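Local coordinates for peptidase M16 inactive domain family protein (Pseudomonas fluorescens, PDB 3GWB) that belongs to the M16 peptidase family, generally assigned metal-dependent hydrolase activity, and carries the family's inactive domain, so may itself lack peptidase activity, at residues P381-Y384 and L385-M389. Sequence-based numbering, arbitrary orientation.
Sequences PLSY and LEDFM
Water 1 is held by three groups: it donates to Leu382 O and Glu386 OE2 and accepts from Leu385 N at 2.7 Å, thereby satisfying a first-turn amide of helix 384-394. The helix starts directly out of a type I beta turn, Pro381 to Tyr384, identified by its backbone angles and by the bond from Tyr384 N to Pro381 O (2.8 Å). Ser383 occupies the N-cap position, yet its hydroxyl makes no capping bond. OG donates instead to Asp387 OD2 at 2.6 Å, on the syn side and 25° out of the carboxylate plane. Asp387 N returns a bond to Ser383 O (2.9 Å, N-H...O 161°), so side chain and backbone join the same two residues, while Asp387 OD1 forms a salt bridge with Arg390. With an alanine here in place of Asp387, the backbone bond could persist, but the Ser383 hydroxyl would probably lose this acceptor and Arg390 its carboxylate mate. Glu386 bends at chi2 (87°), which turns its carboxylate back, so that OE1 lies 3.1 Å from Ser383 CB while OE2 reaches the water. Tyr384 and Phe388, one turn apart, point the same way and both touch Tyr266 of helix 266-277; Tyr384 OH is hydrogen-bonded to Arg261 NH2 and lies 3.7 Å from Phe388 CD1.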
ATOM      1  N   PRO A 381      -2.342 -31.559  -5.560  1.00 19.30           N
ATOM      2  CA  PRO A 381      -1.573 -32.668  -4.986  1.00 19.38           C
ATOM      3  C   PRO A 381      -0.574 -32.233  -3.906  1.00 18.60           C
ATOM      4  O   PRO A 381      -0.023 -31.135  -3.948  1.00 13.93           O
ATOM      5  CB  PRO A 381      -0.899 -33.298  -6.209  1.00 19.95           C
ATOM      6  CG  PRO A 381      -0.802 -32.170  -7.173  1.00 21.88           C
ATOM      7  CD  PRO A 381      -2.136 -31.479  -7.015  1.00 20.23           C
ATOM      8  N   LEU A 382      -0.348 -33.105  -2.932  1.00 19.17           N
ATOM      9  CA  LEU A 382       0.566 -32.783  -1.848  1.00 22.15           C
ATOM     10  C   LEU A 382       1.972 -32.435  -2.349  1.00 22.68           C
ATOM     11  O   LEU A 382       2.705 -31.685  -1.706  1.00 24.73           O
ATOM     12  CB  LEU A 382       0.639 -33.952  -0.873  1.00 23.03           C
ATOM     13  CG  LEU A 382       1.186 -33.599   0.501  1.00 25.42           C
ATOM     14  CD1 LEU A 382       0.246 -32.614   1.170  1.00 25.22           C
ATOM     15  CD2 LEU A 382       1.326 -34.860   1.335  1.00 27.16           C
ATOM     16  N   SER A 383       2.339 -32.980  -3.504  1.00 22.81           N
ATOM     17  CA  SER A 383       3.654 -32.732  -4.085  1.00 23.20           C
ATOM     18  C   SER A 383       3.601 -31.625  -5.127  1.00 23.91           C
ATOM     19  O   SER A 383       4.498 -31.508  -5.961  1.00 23.33           O
ATOM     20  CB  SER A 383       4.178 -34.009  -4.738  1.00 25.04           C
ATOM     21  OG  SER A 383       3.270 -34.465  -5.730  1.00 25.25           O
ATOM     22  N   TYR A 384       2.552 -30.812  -5.073  1.00 23.65           N
ATOM     23  CA  TYR A 384       2.379 -29.727  -6.033  1.00 25.44           C
ATOM     24  C   TYR A 384       3.616 -28.853  -6.231  1.00 25.51           C
ATOM     25  O   TYR A 384       4.013 -28.569  -7.360  1.00 24.81           O
ATOM     26  CB  TYR A 384       1.214 -28.830  -5.619  1.00 25.21           C
ATOM     27  CG  TYR A 384       0.981 -27.713  -6.604  1.00 27.08           C
ATOM     28  CD1 TYR A 384       0.384 -27.966  -7.839  1.00 28.34           C
ATOM     29  CD2 TYR A 384       1.409 -26.414  -6.332  1.00 27.96           C
ATOM     30  CE1 TYR A 384       0.225 -26.962  -8.780  1.00 29.25           C
ATOM     31  CE2 TYR A 384       1.255 -25.396  -7.272  1.00 29.64           C
ATOM     32  CZ  TYR A 384       0.662 -25.680  -8.494  1.00 30.60           C
ATOM     33  OH  TYR A 384       0.514 -24.690  -9.440  1.00 33.69           O
ATOM     34  N   LEU A 385       4.212 -28.411  -5.134  1.00 27.52           N
ATOM     35  CA  LEU A 385       5.386 -27.556  -5.219  1.00 29.18           C
ATOM     36  C   LEU A 385       6.482 -28.186  -6.069  1.00 29.68           C
ATOM     37  O   LEU A 385       6.925 -27.601  -7.063  1.00 27.90           O
ATOM     38  CB  LEU A 385       5.925 -27.264  -3.817  1.00 29.69           C
ATOM     39  CG  LEU A 385       4.953 -26.542  -2.879  1.00 30.71           C
ATOM     40  CD1 LEU A 385       5.606 -26.353  -1.514  1.00 30.81           C
ATOM     41  CD2 LEU A 385       4.559 -25.204  -3.484  1.00 31.14           C
ATOM     42  N   GLU A 386       6.914 -29.381  -5.674  1.00 29.63           N
ATOM     43  CA  GLU A 386       7.968 -30.086  -6.392  1.00 30.59           C
ATOM     44  C   GLU A 386       7.580 -30.355  -7.841  1.00 28.95           C
ATOM     45  O   GLU A 386       8.411 -30.245  -8.742  1.00 28.56           O
ATOM     46  CB  GLU A 386       8.297 -31.414  -5.703  1.00 33.98           C
ATOM     47  CG  GLU A 386       8.537 -31.306  -4.202  1.00 38.82           C
ATOM     48  CD  GLU A 386       7.251 -31.415  -3.400  1.00 42.94           C
ATOM     49  OE1 GLU A 386       6.595 -32.479  -3.478  1.00 45.20           O
ATOM     50  OE2 GLU A 386       6.900 -30.445  -2.691  1.00 43.40           O
ATOM     51  N   ASP A 387       6.316 -30.702  -8.066  1.00 26.42           N
ATOM     52  CA  ASP A 387       5.850 -30.992  -9.415  1.00 26.25           C
ATOM     53  C   ASP A 387       5.852 -29.754 -10.299  1.00 25.11           C
ATOM     54  O   ASP A 387       6.128 -29.841 -11.497  1.00 24.72           O
ATOM     55  CB  ASP A 387       4.438 -31.589  -9.389  1.00 27.30           C
ATOM     56  CG  ASP A 387       4.352 -32.863  -8.566  1.00 31.79           C
ATOM     57  OD1 ASP A 387       5.330 -33.646  -8.566  1.00 34.04           O
ATOM     58  OD2 ASP A 387       3.299 -33.088  -7.928  1.00 33.31           O
ATOM     59  N   PHE A 388       5.538 -28.603  -9.715  1.00 22.84           N
ATOM     60  CA  PHE A 388       5.505 -27.369 -10.483  1.00 23.01           C
ATOM     61  C   PHE A 388       6.879 -27.039 -11.062  1.00 23.60           C
ATOM     62  O   PHE A 388       6.994 -26.674 -12.232  1.00 21.49           O
ATOM     63  CB  PHE A 388       5.016 -26.207  -9.617  1.00 20.44           C
ATOM     64  CG  PHE A 388       4.897 -24.919 -10.368  1.00 20.51           C
ATOM     65  CD1 PHE A 388       3.815 -24.690 -11.215  1.00 19.28           C
ATOM     66  CD2 PHE A 388       5.895 -23.957 -10.278  1.00 20.03           C
ATOM     67  CE1 PHE A 388       3.739 -23.522 -11.970  1.00 21.23           C
ATOM     68  CE2 PHE A 388       5.829 -22.789 -11.028  1.00 21.63           C
ATOM     69  CZ  PHE A 388       4.749 -22.568 -11.875  1.00 19.30           C
HETATM   70  N   MSE A 389       7.918 -27.163 -10.241  1.00 26.26           N
HETATM   71  CA  MSE A 389       9.283 -26.883 -10.687  1.00 29.28           C
HETATM   72  C   MSE A 389       9.728 -27.852 -11.762  1.00 29.38           C
HETATM   73  O   MSE A 389      10.208 -27.446 -12.816  1.00 30.36           O
HETATM   74  CB  MSE A 389      10.267 -26.975  -9.524  1.00 33.31           C
HETATM   75  CG  MSE A 389      10.483 -25.678  -8.781  1.00 38.17           C
HETATM   76 SE   MSE A 389       8.982 -25.083  -8.020  1.00 46.65          SE
HETATM   77  CE  MSE A 389       9.435 -23.368  -7.625  1.00 44.72           C
TER
HETATM   78  O   HOH W   1       4.247 -29.721  -2.820  1.00 38.95           O